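Local coordinates for cysteine synthase 3 (Entamoeba histolytica, PDB 6KR5), which probably catalyses the pyridoxal-phosphate-dependent replacement of the acetoxy group of O-acetylserine by sulfide, the step that yields cysteine, at residues T20-P25 with C50-M54; I38-I44 with L289-G293; L75-M79 with G101-N105; F160-T166 with A239-I245; P231-Q235 with I257-W263. One frame throughout, in Å; residues are numbered along the deposited sequence. Where two conformers were deposited one is given.

Contact 1: residues T20-P25 with C50-M54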
# COMPACT_ATOMS: atom_id res chain seq x y z
N THR B 20 -8.79 2.15 -9.98
CA THR B 20 -8.77 2.06 -8.52
C THR B 20 -8.15 3.28 -7.86
O THR B 20 -8.11 3.33 -6.62
CB THR B 20 -8.02 0.81 -8.02
OG1 THR B 20 -6.61 0.97 -8.23
CG2 THR B 20 -8.51 -0.46 -8.70
N ILE B 21 -7.66 4.24 -8.63
CA ILE B 21 -7.03 5.42 -8.05
C ILE B 21 -8.08 6.26 -7.35
O ILE B 21 -9.21 6.44 -7.85
CB ILE B 21 -6.32 6.23 -9.14
CG1 ILE B 21 -5.13 5.45 -9.67
CG2 ILE B 21 -5.87 7.60 -8.63
CD1 ILE B 21 -4.47 6.13 -10.86
N GLY B 22 -7.70 6.81 -6.19
CA GLY B 22 -8.60 7.65 -5.43
C GLY B 22 -9.61 6.88 -4.60
O GLY B 22 -9.45 5.69 -4.27
N GLY B 23 -10.68 7.59 -4.25
CA GLY B 23 -11.65 7.04 -3.31
C GLY B 23 -11.02 6.50 -2.05
O GLY B 23 -11.38 5.41 -1.60
N THR B 24 -10.07 7.23 -1.48
CA THR B 24 -9.28 6.75 -0.35
C THR B 24 -10.01 6.95 0.98
O THR B 24 -10.88 7.82 1.10
CB THR B 24 -7.94 7.47 -0.30
OG1 THR B 24 -8.16 8.87 -0.22
CG2 THR B 24 -7.12 7.14 -1.56
N PRO B 25 -9.68 6.16 2.00
CA PRO B 25 -10.44 6.20 3.25
C PRO B 25 -10.14 7.44 4.07
O PRO B 25 -9.03 7.96 4.06
CB PRO B 25 -9.99 4.95 4.00
CG PRO B 25 -9.17 4.16 3.04
CD PRO B 25 -8.64 5.12 2.03
N CYS B 50 -2.15 6.62 1.01
CA CYS B 50 -1.46 5.35 0.84
C CYS B 50 -2.36 4.27 0.25
O CYS B 50 -1.84 3.23 -0.20
CB CYS B 50 -0.92 4.90 2.19
SG CYS B 50 -0.00 3.39 2.12
N PHE B 51 -3.68 4.47 0.25
CA PHE B 51 -4.58 3.47 -0.31
C PHE B 51 -4.65 3.50 -1.83
O PHE B 51 -5.29 2.63 -2.42
CB PHE B 51 -5.98 3.64 0.29
CG PHE B 51 -6.16 2.90 1.59
CD1 PHE B 51 -5.58 3.38 2.74
CD2 PHE B 51 -6.91 1.75 1.65
CE1 PHE B 51 -5.75 2.71 3.95
CE2 PHE B 51 -7.08 1.07 2.85
CZ PHE B 51 -6.50 1.56 3.98
N ASN B 52 -4.02 4.48 -2.49
CA ASN B 52 -3.89 4.41 -3.94
C ASN B 52 -3.08 3.17 -4.34
O ASN B 52 -2.29 2.65 -3.54
CB ASN B 52 -3.23 5.69 -4.45
CG ASN B 52 -4.19 6.86 -4.46
OD1 ASN B 52 -5.14 6.88 -5.25
ND2 ASN B 52 -3.97 7.83 -3.58
N PRO B 53 -3.26 2.66 -5.56
CA PRO B 53 -2.58 1.41 -5.94
C PRO B 53 -1.07 1.44 -5.81
O PRO B 53 -0.47 0.42 -5.43
CB PRO B 53 -3.01 1.20 -7.41
CG PRO B 53 -3.62 2.52 -7.85
CD PRO B 53 -4.20 3.12 -6.60
N MET B 54 -0.42 2.57 -6.10
CA MET B 54 1.01 2.69 -5.83
C MET B 54 1.27 3.59 -4.62
O MET B 54 2.37 4.11 -4.45
CB MET B 54 1.77 3.16 -7.07
CG MET B 54 2.07 2.00 -8.05
SD MET B 54 2.84 0.54 -7.29
CE MET B 54 4.30 1.28 -6.59
O HOH W 1 -8.20 2.95 -2.55

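Contact 2: residues I38-I44 with L289-G293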
# COMPACT_ATOMS: atom_id res chain seq x y z
N ILE B 38 -6.58 18.94 23.41
CA ILE B 38 -7.62 18.72 22.40
C ILE B 38 -8.92 18.32 23.10
O ILE B 38 -8.97 17.30 23.80
CB ILE B 38 -7.19 17.66 21.38
CG1 ILE B 38 -5.92 18.12 20.66
CG2 ILE B 38 -8.32 17.39 20.39
CD1 ILE B 38 -5.31 17.04 19.76
N LYS B 39 -9.98 19.10 22.87
CA LYS B 39 -11.28 18.81 23.46
C LYS B 39 -11.89 17.56 22.84
O LYS B 39 -11.67 17.26 21.66
CB LYS B 39 -12.24 19.99 23.28
CG LYS B 39 -11.76 21.32 23.87
CD LYS B 39 -11.58 21.24 25.38
CE LYS B 39 -11.21 22.59 25.96
NZ LYS B 39 -10.74 22.48 27.37
N LYS B 40 -12.68 16.85 23.64
CA LYS B 40 -13.21 15.56 23.22
C LYS B 40 -14.21 15.65 22.07
O LYS B 40 -14.43 14.64 21.39
CB LYS B 40 -13.86 14.85 24.41
N ASN B 41 -14.82 16.81 21.84
CA ASN B 41 -15.78 16.93 20.75
C ASN B 41 -15.13 17.39 19.45
O ASN B 41 -15.82 17.48 18.43
CB ASN B 41 -16.92 17.88 21.13
CG ASN B 41 -16.46 19.29 21.43
OD1 ASN B 41 -15.41 19.50 22.04
ND2 ASN B 41 -17.25 20.27 21.01
N THR B 42 -13.83 17.67 19.45
CA THR B 42 -13.13 17.99 18.22
C THR B 42 -12.78 16.70 17.48
O THR B 42 -12.36 15.72 18.09
CB THR B 42 -11.87 18.80 18.55
OG1 THR B 42 -12.24 19.95 19.32
CG2 THR B 42 -11.15 19.24 17.27
N LYS B 43 -12.99 16.70 16.16
CA LYS B 43 -12.82 15.49 15.35
C LYS B 43 -11.64 15.68 14.43
O LYS B 43 -11.61 16.65 13.66
CB LYS B 43 -14.09 15.19 14.54
CG LYS B 43 -15.34 14.96 15.38
CD LYS B 43 -16.42 15.99 15.06
CE LYS B 43 -17.75 15.62 15.68
NZ LYS B 43 -17.71 15.64 17.17
N ILE B 44 -10.67 14.77 14.49
CA ILE B 44 -9.45 14.87 13.69
C ILE B 44 -9.40 13.63 12.80
O ILE B 44 -9.25 12.51 13.29
CB ILE B 44 -8.19 14.99 14.55
CG1 ILE B 44 -8.31 16.20 15.48
CG2 ILE B 44 -6.97 15.17 13.65
CD1 ILE B 44 -8.80 15.89 16.86
N LEU B 289 -2.85 18.51 14.79
CA LEU B 289 -3.07 18.38 16.23
C LEU B 289 -2.89 19.72 16.93
O LEU B 289 -3.62 20.03 17.89
CB LEU B 289 -2.14 17.32 16.83
CG LEU B 289 -2.36 15.86 16.41
CD1 LEU B 289 -1.38 14.93 17.12
CD2 LEU B 289 -3.80 15.41 16.66
N LYS B 290 -1.92 20.51 16.49
CA LYS B 290 -1.80 21.87 17.01
C LYS B 290 -3.04 22.69 16.67
O LYS B 290 -3.55 23.45 17.51
CB LYS B 290 -0.54 22.54 16.47
CG LYS B 290 0.72 21.87 16.93
CD LYS B 290 1.96 22.63 16.50
CE LYS B 290 3.19 22.01 17.12
NZ LYS B 290 4.45 22.67 16.70
N GLU B 291 -3.54 22.54 15.45
CA GLU B 291 -4.78 23.21 15.07
C GLU B 291 -5.93 22.79 15.99
O GLU B 291 -6.72 23.62 16.43
CB GLU B 291 -5.09 22.89 13.61
CG GLU B 291 -6.13 23.80 13.00
CD GLU B 291 -5.59 25.18 12.70
OE1 GLU B 291 -4.35 25.37 12.65
OE2 GLU B 291 -6.43 26.09 12.53
N ALA B 292 -6.00 21.49 16.31
CA ALA B 292 -7.06 20.95 17.16
C ALA B 292 -6.95 21.43 18.60
O ALA B 292 -7.90 21.24 19.37
CB ALA B 292 -7.02 19.42 17.12
N GLY B 293 -5.83 22.03 18.99
CA GLY B 293 -5.66 22.56 20.32
C GLY B 293 -6.05 24.01 20.49
O GLY B 293 -6.02 24.52 21.62
O HOH W 2 -10.16 21.19 20.64

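Contact 3: residues L75-M79 with G101-N105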
# COMPACT_ATOMS: atom_id res chain seq x y z
N LEU B 75 -0.43 15.09 -25.69
CA LEU B 75 0.33 13.84 -25.75
C LEU B 75 -0.30 12.99 -26.83
O LEU B 75 -1.51 12.72 -26.79
CB LEU B 75 0.29 13.13 -24.39
CG LEU B 75 1.17 11.91 -24.16
CD1 LEU B 75 2.63 12.18 -24.48
CD2 LEU B 75 1.01 11.42 -22.72
N LYS B 76 0.50 12.61 -27.83
CA LYS B 76 0.06 11.86 -29.00
C LYS B 76 0.97 10.67 -29.22
O LYS B 76 2.13 10.70 -28.82
CB LYS B 76 0.06 12.75 -30.26
CG LYS B 76 -1.20 13.59 -30.42
CD LYS B 76 -1.01 14.73 -31.42
CE LYS B 76 0.10 15.68 -30.99
NZ LYS B 76 -0.17 17.08 -31.42
N PRO B 77 0.47 9.61 -29.85
CA PRO B 77 1.32 8.45 -30.13
C PRO B 77 2.62 8.85 -30.81
O PRO B 77 2.64 9.73 -31.68
CB PRO B 77 0.44 7.58 -31.03
CG PRO B 77 -0.95 7.92 -30.61
CD PRO B 77 -0.93 9.38 -30.25
N GLY B 78 3.70 8.22 -30.39
CA GLY B 78 5.03 8.59 -30.80
C GLY B 78 5.76 9.47 -29.81
O GLY B 78 7.00 9.49 -29.81
N MET B 79 5.03 10.18 -28.96
CA MET B 79 5.63 11.04 -27.95
C MET B 79 5.93 10.26 -26.67
O MET B 79 5.40 9.17 -26.43
CB MET B 79 4.70 12.22 -27.63
CG MET B 79 4.54 13.19 -28.79
SD MET B 79 3.47 14.57 -28.35
CE MET B 79 4.45 15.42 -27.13
N GLY B 101 0.09 3.21 -22.22
CA GLY B 101 0.94 2.79 -23.31
C GLY B 101 1.90 3.84 -23.83
O GLY B 101 2.19 3.86 -25.03
N TYR B 102 2.39 4.72 -22.96
CA TYR B 102 3.35 5.73 -23.37
C TYR B 102 4.68 5.53 -22.66
O TYR B 102 4.70 5.20 -21.48
CB TYR B 102 2.85 7.14 -23.06
CG TYR B 102 1.87 7.66 -24.06
CD1 TYR B 102 0.52 7.33 -23.96
CD2 TYR B 102 2.28 8.46 -25.13
CE1 TYR B 102 -0.38 7.79 -24.88
CE2 TYR B 102 1.38 8.92 -26.05
CZ TYR B 102 0.05 8.58 -25.92
OH TYR B 102 -0.85 9.04 -26.84
N PRO B 103 5.81 5.73 -23.35
CA PRO B 103 7.09 5.68 -22.65
C PRO B 103 7.19 6.81 -21.64
O PRO B 103 6.68 7.91 -21.86
CB PRO B 103 8.12 5.83 -23.77
CG PRO B 103 7.39 5.43 -25.02
CD PRO B 103 5.97 5.87 -24.81
N VAL B 104 7.84 6.53 -20.51
CA VAL B 104 8.07 7.51 -19.46
C VAL B 104 9.57 7.61 -19.20
O VAL B 104 10.22 6.60 -18.89
CB VAL B 104 7.31 7.16 -18.17
CG1 VAL B 104 7.61 8.18 -17.08
CG2 VAL B 104 5.81 7.08 -18.43
N ASN B 105 10.12 8.81 -19.34
CA ASN B 105 11.52 9.09 -19.03
C ASN B 105 11.59 9.86 -17.71
O ASN B 105 10.97 10.91 -17.57
CB ASN B 105 12.16 9.92 -20.14
CG ASN B 105 12.08 9.23 -21.49
OD1 ASN B 105 12.90 8.37 -21.81
ND2 ASN B 105 11.08 9.60 -22.29

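Contact 4: residues F160-T166 with A239-I245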
# COMPACT_ATOMS: atom_id res chain seq x y z
N PHE B 160 5.40 21.00 -10.96
CA PHE B 160 5.24 22.14 -10.06
C PHE B 160 4.35 23.24 -10.63
O PHE B 160 4.02 24.19 -9.89
CB PHE B 160 6.61 22.72 -9.69
CG PHE B 160 7.43 21.80 -8.83
CD1 PHE B 160 7.13 21.64 -7.49
CD2 PHE B 160 8.49 21.09 -9.36
CE1 PHE B 160 7.88 20.79 -6.69
CE2 PHE B 160 9.25 20.24 -8.57
CZ PHE B 160 8.94 20.09 -7.24
N GLY B 161 3.93 23.12 -11.89
CA GLY B 161 3.15 24.16 -12.56
C GLY B 161 1.94 23.68 -13.33
O GLY B 161 1.12 24.48 -13.80
N ASN B 162 1.81 22.37 -13.49
CA ASN B 162 0.80 21.83 -14.38
C ASN B 162 -0.58 21.93 -13.74
O ASN B 162 -0.82 21.32 -12.69
CB ASN B 162 1.13 20.36 -14.69
CG ASN B 162 0.31 19.82 -15.85
OD1 ASN B 162 -0.84 20.22 -16.06
ND2 ASN B 162 0.89 18.89 -16.60
N PRO B 163 -1.54 22.64 -14.35
CA PRO B 163 -2.88 22.71 -13.76
C PRO B 163 -3.58 21.37 -13.70
O PRO B 163 -4.56 21.23 -12.95
CB PRO B 163 -3.62 23.69 -14.68
CG PRO B 163 -2.87 23.64 -15.97
CD PRO B 163 -1.44 23.45 -15.58
N ASP B 164 -3.12 20.37 -14.47
CA ASP B 164 -3.72 19.04 -14.40
C ASP B 164 -3.29 18.30 -13.14
O ASP B 164 -3.92 17.31 -12.77
CB ASP B 164 -3.39 18.24 -15.65
CG ASP B 164 -3.90 18.91 -16.91
OD1 ASP B 164 -4.95 19.59 -16.83
OD2 ASP B 164 -3.25 18.78 -17.97
N ASN B 165 -2.23 18.77 -12.49
CA ASN B 165 -1.92 18.32 -11.13
C ASN B 165 -3.01 18.78 -10.17
O ASN B 165 -3.71 17.96 -9.56
CB ASN B 165 -0.52 18.86 -10.74
CG ASN B 165 -0.15 18.62 -9.28
OD1 ASN B 165 -0.97 18.28 -8.44
ND2 ASN B 165 1.14 18.82 -8.98
N THR B 166 -3.19 20.10 -10.05
CA THR B 166 -4.22 20.67 -9.19
C THR B 166 -5.60 20.07 -9.47
O THR B 166 -6.34 19.74 -8.53
CB THR B 166 -4.24 22.18 -9.41
OG1 THR B 166 -2.89 22.64 -9.34
CG2 THR B 166 -5.08 22.89 -8.36
N ALA B 239 10.02 22.09 -1.22
CA ALA B 239 10.74 22.14 -2.48
C ALA B 239 11.78 23.25 -2.55
O ALA B 239 12.66 23.21 -3.42
CB ALA B 239 9.76 22.30 -3.64
N GLY B 240 11.72 24.23 -1.64
CA GLY B 240 12.72 25.28 -1.59
C GLY B 240 12.40 26.49 -2.44
O GLY B 240 13.26 27.38 -2.56
N PHE B 241 11.21 26.54 -3.03
CA PHE B 241 10.76 27.67 -3.83
C PHE B 241 9.25 27.70 -3.75
O PHE B 241 8.62 26.70 -3.40
CB PHE B 241 11.24 27.59 -5.30
CG PHE B 241 10.79 26.34 -6.02
CD1 PHE B 241 11.53 25.18 -5.92
CD2 PHE B 241 9.63 26.33 -6.77
CE1 PHE B 241 11.13 24.02 -6.57
CE2 PHE B 241 9.22 25.16 -7.41
CZ PHE B 241 9.97 24.01 -7.30
N VAL B 242 8.67 28.85 -4.06
CA VAL B 242 7.21 28.96 -4.12
C VAL B 242 6.79 28.48 -5.51
O VAL B 242 7.23 29.03 -6.52
CB VAL B 242 6.74 30.40 -3.86
CG1 VAL B 242 5.24 30.46 -3.89
CG2 VAL B 242 7.27 30.88 -2.53
N THR B 243 5.97 27.43 -5.56
CA THR B 243 5.68 26.79 -6.83
C THR B 243 4.66 27.59 -7.64
O THR B 243 3.90 28.40 -7.11
CB THR B 243 5.15 25.37 -6.62
OG1 THR B 243 3.85 25.42 -6.02
CG2 THR B 243 6.10 24.58 -5.72
N ASP B 244 4.65 27.33 -8.95
CA ASP B 244 3.72 28.03 -9.84
C ASP B 244 2.26 27.72 -9.48
O ASP B 244 1.38 28.54 -9.73
CB ASP B 244 4.00 27.66 -11.30
CG ASP B 244 5.21 28.37 -11.87
OD1 ASP B 244 5.65 29.38 -11.28
OD2 ASP B 244 5.71 27.93 -12.92
N ILE B 245 2.00 26.54 -8.90
CA ILE B 245 0.63 26.18 -8.53
C ILE B 245 0.17 26.96 -7.29
O ILE B 245 -1.02 27.23 -7.13
CB ILE B 245 0.55 24.66 -8.30
CG1 ILE B 245 0.63 23.92 -9.63
CG2 ILE B 245 -0.70 24.28 -7.53
CD1 ILE B 245 0.81 22.40 -9.50

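Contact 5: residues P231-Q235 with I257-W263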
# COMPACT_ATOMS: atom_id res chain seq x y z
N PRO B 231 18.17 23.36 4.08
CA PRO B 231 18.08 21.90 4.08
C PRO B 231 17.14 21.42 5.16
O PRO B 231 17.02 22.02 6.22
CB PRO B 231 19.52 21.46 4.35
CG PRO B 231 20.08 22.58 5.17
CD PRO B 231 19.46 23.84 4.61
N HIS B 232 16.44 20.32 4.86
CA HIS B 232 15.48 19.74 5.80
C HIS B 232 15.32 18.27 5.45
O HIS B 232 15.78 17.81 4.40
CB HIS B 232 14.13 20.46 5.72
CG HIS B 232 13.38 20.16 4.46
ND1 HIS B 232 12.55 19.07 4.32
CD2 HIS B 232 13.38 20.80 3.26
CE1 HIS B 232 12.06 19.05 3.09
NE2 HIS B 232 12.54 20.10 2.44
N GLY B 233 14.65 17.53 6.33
CA GLY B 233 14.49 16.11 6.09
C GLY B 233 13.08 15.58 5.94
O GLY B 233 12.86 14.37 6.08
N ILE B 234 12.10 16.44 5.67
CA ILE B 234 10.72 15.97 5.48
C ILE B 234 10.54 15.66 4.00
O ILE B 234 10.13 16.50 3.20
CB ILE B 234 9.69 16.97 5.98
CG1 ILE B 234 10.09 17.52 7.35
CG2 ILE B 234 8.33 16.27 6.05
CD1 ILE B 234 9.13 18.54 7.89
N GLN B 235 10.84 14.42 3.64
CA GLN B 235 10.78 14.03 2.24
C GLN B 235 9.38 14.23 1.69
O GLN B 235 8.38 13.94 2.35
CB GLN B 235 11.22 12.58 2.08
CG GLN B 235 12.69 12.41 2.42
CD GLN B 235 13.17 11.00 2.21
OE1 GLN B 235 12.69 10.29 1.33
NE2 GLN B 235 14.13 10.58 3.03
N ILE B 257 6.70 23.10 10.50
CA ILE B 257 6.91 21.94 11.36
C ILE B 257 8.38 21.55 11.27
O ILE B 257 8.93 21.40 10.17
CB ILE B 257 6.01 20.75 10.97
CG1 ILE B 257 4.52 21.07 11.20
CG2 ILE B 257 6.41 19.49 11.73
CD1 ILE B 257 4.09 21.17 12.69
N LYS B 258 9.03 21.38 12.43
CA LYS B 258 10.42 20.95 12.44
C LYS B 258 10.55 19.52 11.92
O LYS B 258 9.75 18.64 12.26
CB LYS B 258 11.00 21.03 13.85
CG LYS B 258 11.12 22.44 14.43
CD LYS B 258 11.62 22.36 15.86
CE LYS B 258 11.88 23.73 16.46
NZ LYS B 258 12.18 23.61 17.91
N THR B 259 11.61 19.29 11.14
CA THR B 259 11.90 17.96 10.61
C THR B 259 11.83 16.89 11.70
O THR B 259 11.13 15.88 11.54
CB THR B 259 13.29 17.95 9.96
OG1 THR B 259 13.25 18.74 8.76
CG2 THR B 259 13.69 16.55 9.54
N GLN B 260 12.52 17.10 12.83
CA GLN B 260 12.54 16.08 13.87
C GLN B 260 11.17 15.84 14.48
O GLN B 260 10.85 14.71 14.86
CB GLN B 260 13.53 16.44 14.98
CG GLN B 260 14.97 16.57 14.53
CD GLN B 260 15.57 15.28 14.04
OE1 GLN B 260 15.21 14.19 14.50
NE2 GLN B 260 16.49 15.38 13.08
N ASP B 261 10.35 16.89 14.59
CA ASP B 261 9.00 16.72 15.11
C ASP B 261 8.12 15.95 14.13
O ASP B 261 7.29 15.13 14.54
CB ASP B 261 8.37 18.08 15.43
CG ASP B 261 9.02 18.78 16.61
OD1 ASP B 261 9.89 18.16 17.26
OD2 ASP B 261 8.66 19.95 16.87
N ALA B 262 8.29 16.20 12.83
CA ALA B 262 7.54 15.42 11.85
C ALA B 262 7.85 13.93 11.98
O ALA B 262 6.93 13.09 11.93
CB ALA B 262 7.88 15.92 10.43
N TRP B 263 9.12 13.58 12.14
CA TRP B 263 9.49 12.18 12.27
C TRP B 263 8.94 11.58 13.56
O TRP B 263 8.41 10.47 13.56
CB TRP B 263 11.00 12.02 12.25
CG TRP B 263 11.66 12.42 11.00
CD1 TRP B 263 11.08 12.62 9.77
CD2 TRP B 263 13.05 12.68 10.83
NE1 TRP B 263 12.04 12.99 8.85
CE2 TRP B 263 13.26 13.03 9.48
CE3 TRP B 263 14.15 12.65 11.70
CZ2 TRP B 263 14.52 13.33 8.98
CZ3 TRP B 263 15.40 12.96 11.20
CH2 TRP B 263 15.57 13.30 9.85

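Contact 1: residues T20-P25 with C50-M54
Pro-25 sets CG over the centre of one face of the Phe-51 ring, 3.4 Å from the centroid and only 7° off the normal, the two side chains crossing at about a right angle in a CH-pi contact. Beside it Thr-24 CG2 rests against Phe-51 CB and the amide of Asn-52. Further along, Pro-53 CG sits 3.8 Å from Ile-21 CG1, and Thr-20 OG1, hydrogen-bonded to Ile-17 O, lies against the same proline ring. Between these two apolar patches stands Asn-52. With its CG beside its own backbone N (chi1 -76°), the amide reaches across, and OD1 takes the N-H of Gly-22 at 2.7 Å. The bond is fairly straight, 162° at the hydrogen, and the donor comes in almost along the C=O axis. Water 1 donates to Phe-51 O at 2.9 Å and weakly to Gly-22 O. The loop before strand 26-28 thus meets the loop between strand 43-48 and helix 58-72, and Phe-51 of the second subunit packs on Pro-53, placing both at the dimer interface. A buried backbone N-H is satisfied by one asparagine whose amide is held through ND2 by Glu-49, with proline packing on both flanks.

Contact 2: residues I38-I44 with L289-G293
Ile-38 lies over the C-terminal part of helix 279-292: its CG1 is 3.9 Å from Ala-292 CB, and its CD1 reaches on to Leu-289 CD2 at 3.8 Å. This is helix-on-sheet packing in the alpha/beta fold of the pyridoxal-phosphate enzymes, where the helix covers the start of strand 43-48 and the loop leading into it. Ile-38 has CG1 beside its backbone N (chi1 -61°) and an extended chain beyond (chi2 172°), which carries CD1 along the helix toward Leu-289; the two side chains meet at an oblique angle. The methyl of Ala-292 lies among three residues, with Ile-44 CG1 at 3.8 Å and Thr-42 CG2 at 4.1 Å from its CB besides Ile-38. Ile-302 of the neighbouring strand 301-306 also touches Ala-292. A type I turn from Lys-39 to Thr-42 brings the loop back beside the helix, and Thr-42 OG1 is also hydrogen-bonded to Gly-299 N. The polar link between the two segments is water 2, which accepts from Lys-39 N, shares a hydrogen bond with Thr-42 OG1 and donates to Ala-292 O at 2.6 Å.

Contact 3: residues L75-M79 with G101-N105
One face of the Tyr-102 ring carries Leu-75, whose CG stands 3.5 Å above the plane and is offset toward the rim, nearest to CE2. At the edge, close to the ring plane, come two backbone oxygens: Lys-76 O lies 3.4 Å from Tyr-102 CE2, and Met-79 O is 3.5 Å from Tyr-102 CD2. The phenol end reaches Pro-77, with Tyr-102 OH 3.4 Å from Pro-77 CD. Leu-75 reaches the face because its CG is anti to the backbone N (chi1 -172°); its CD2 methyl then lies over the ring near the centre and CD1 beyond the rim, and the two side chains run past each other in opposite directions. The type II turn from Lys-76 to Met-79, closed by Met-79 N to Lys-76 O at 2.9 Å, curls round the edge of the ring. Pro-103 CD touches Met-79 O more lightly. The contact joins the loops entering strands 80-84 and 104-109, parallel neighbours in a beta-alpha-beta crossover through helix 88-100; Ile-70 and Ile-81 also pack on the tyrosine. Across the two segments the adhesion is therefore CH-pi and van der Waals in kind, while the ring's partly positive C-H edge, turned to two carbonyl oxygens, should add a modest electrostatic attraction.

Contact 4: residues F160-T166 with A239-I245
Ile-245 fills the close-packed end of the contact, spreading over the start of helix 163-167 and the loop before it. Its CG2 lies 3.3 Å from Thr-166 OG1, the two side chains running past each other in opposite directions, and its CD1 meets Asn-165 ND2 at 3.6 Å. The CD1 arrives there because CG1 lies beside the backbone N (chi1 -72°) and the chain then extends. The backbone of the same residue also takes part: Ile-245 N donates to Phe-160 O at 3.3 Å, in the carbonyl plane but bent to 139° at the hydrogen. Gly-161 CA fits against Asp-244 CB beside this bond. The helix behind begins with Asn-162 as N-cap, OD1 accepting from Asp-164 N at 2.8 Å. The side chain of Asn-165 lies about 5 Å from the bound pyridoxal-5'-phosphate, and its ND2 is held by Thr-193 OG1 and Gln-159 O; Ile-245 thus packs on a residue close to the cofactor of this fold. Toward solvent the contact turns aromatic. Phe-241, itself exposed, points its edge at the face of the partly exposed Phe-160 in a T-shaped pair, centroids 5.0 Å apart and planes at 70°, with CZ over the ring centre. Thr-243 CG2 and Ala-239 CB flank the Phe-160 ring obliquely, the former 3.6 Å from CD1, while Thr-243 OG1 turns to Thr-193 O.

Contact 5: residues P231-Q235 with I257-W263
Gly-233 is gripped through both its N-H and its carbonyl. Its N donates to Thr-259 OG1 at 3.1 Å in a nearly straight bond (174°), and the same hydroxyl is also hydrogen-bonded to Glu-220 OE1. Its O receives the indole N-H of Trp-263, NE1 to O 3.2 Å, in a less straight bond; the oxygen lies close to the indole plane, whereas the donor stands 56° out of the carbonyl plane. One step on, Ile-234 N donates to ND1 of His-232 at 3.0 Å, near the plane of the imidazole, and His-232 NE2 is hydrogen-bonded to Gly-238 O, so the ring is held through both nitrogens. Thr-259 has OG1 beside its backbone N (chi1 -69°), directed at Gly-233, while CG2 lies over one face of the Trp-263 indole, offset toward its rim. The glycine CA comes within 3.6 Å of Thr-259 CG2. Further out, Ile-234 reaches along the helix: CG1 passes Thr-259, and CD1 touches Ala-262 CB at 3.9 Å and Ile-257 O at 3.7 Å. Ile-234, whose side chain is about 7 Å from the bound pyridoxal-5'-phosphate, is the centre of an inverse gamma turn. Here a cofactor-side loop is fastened to the first turn of a helix that follows directly on strand 253-257, an outer strand of the larger sheet in this pyridoxal-phosphate enzyme fold.

Contacts 4 and 5 share the chain between strands 212-218 and 253-257, where segments 231-235 and 239-245 are only three residues apart in sequence, and both lie near the cofactor: the side chains of Asn-165 and Ile-234 are about 5 and 7 Å from pyridoxal-5'-phosphate, that of Asn-52 in contact 1 about 10 Å. Contact 1 sits across the chain's centre from contact 5, their centres 25 Å apart, and faces the second subunit. Between contacts 2 and 5, Lys-290 NZ packs 4.3 Å from Ile-257 CD1; helices 259-273 and 279-292 are successive in the chain. Contact 3, at the surface where the two inner strands of the four-stranded sheet begin, is about 47 Å from contact 2, centre to centre.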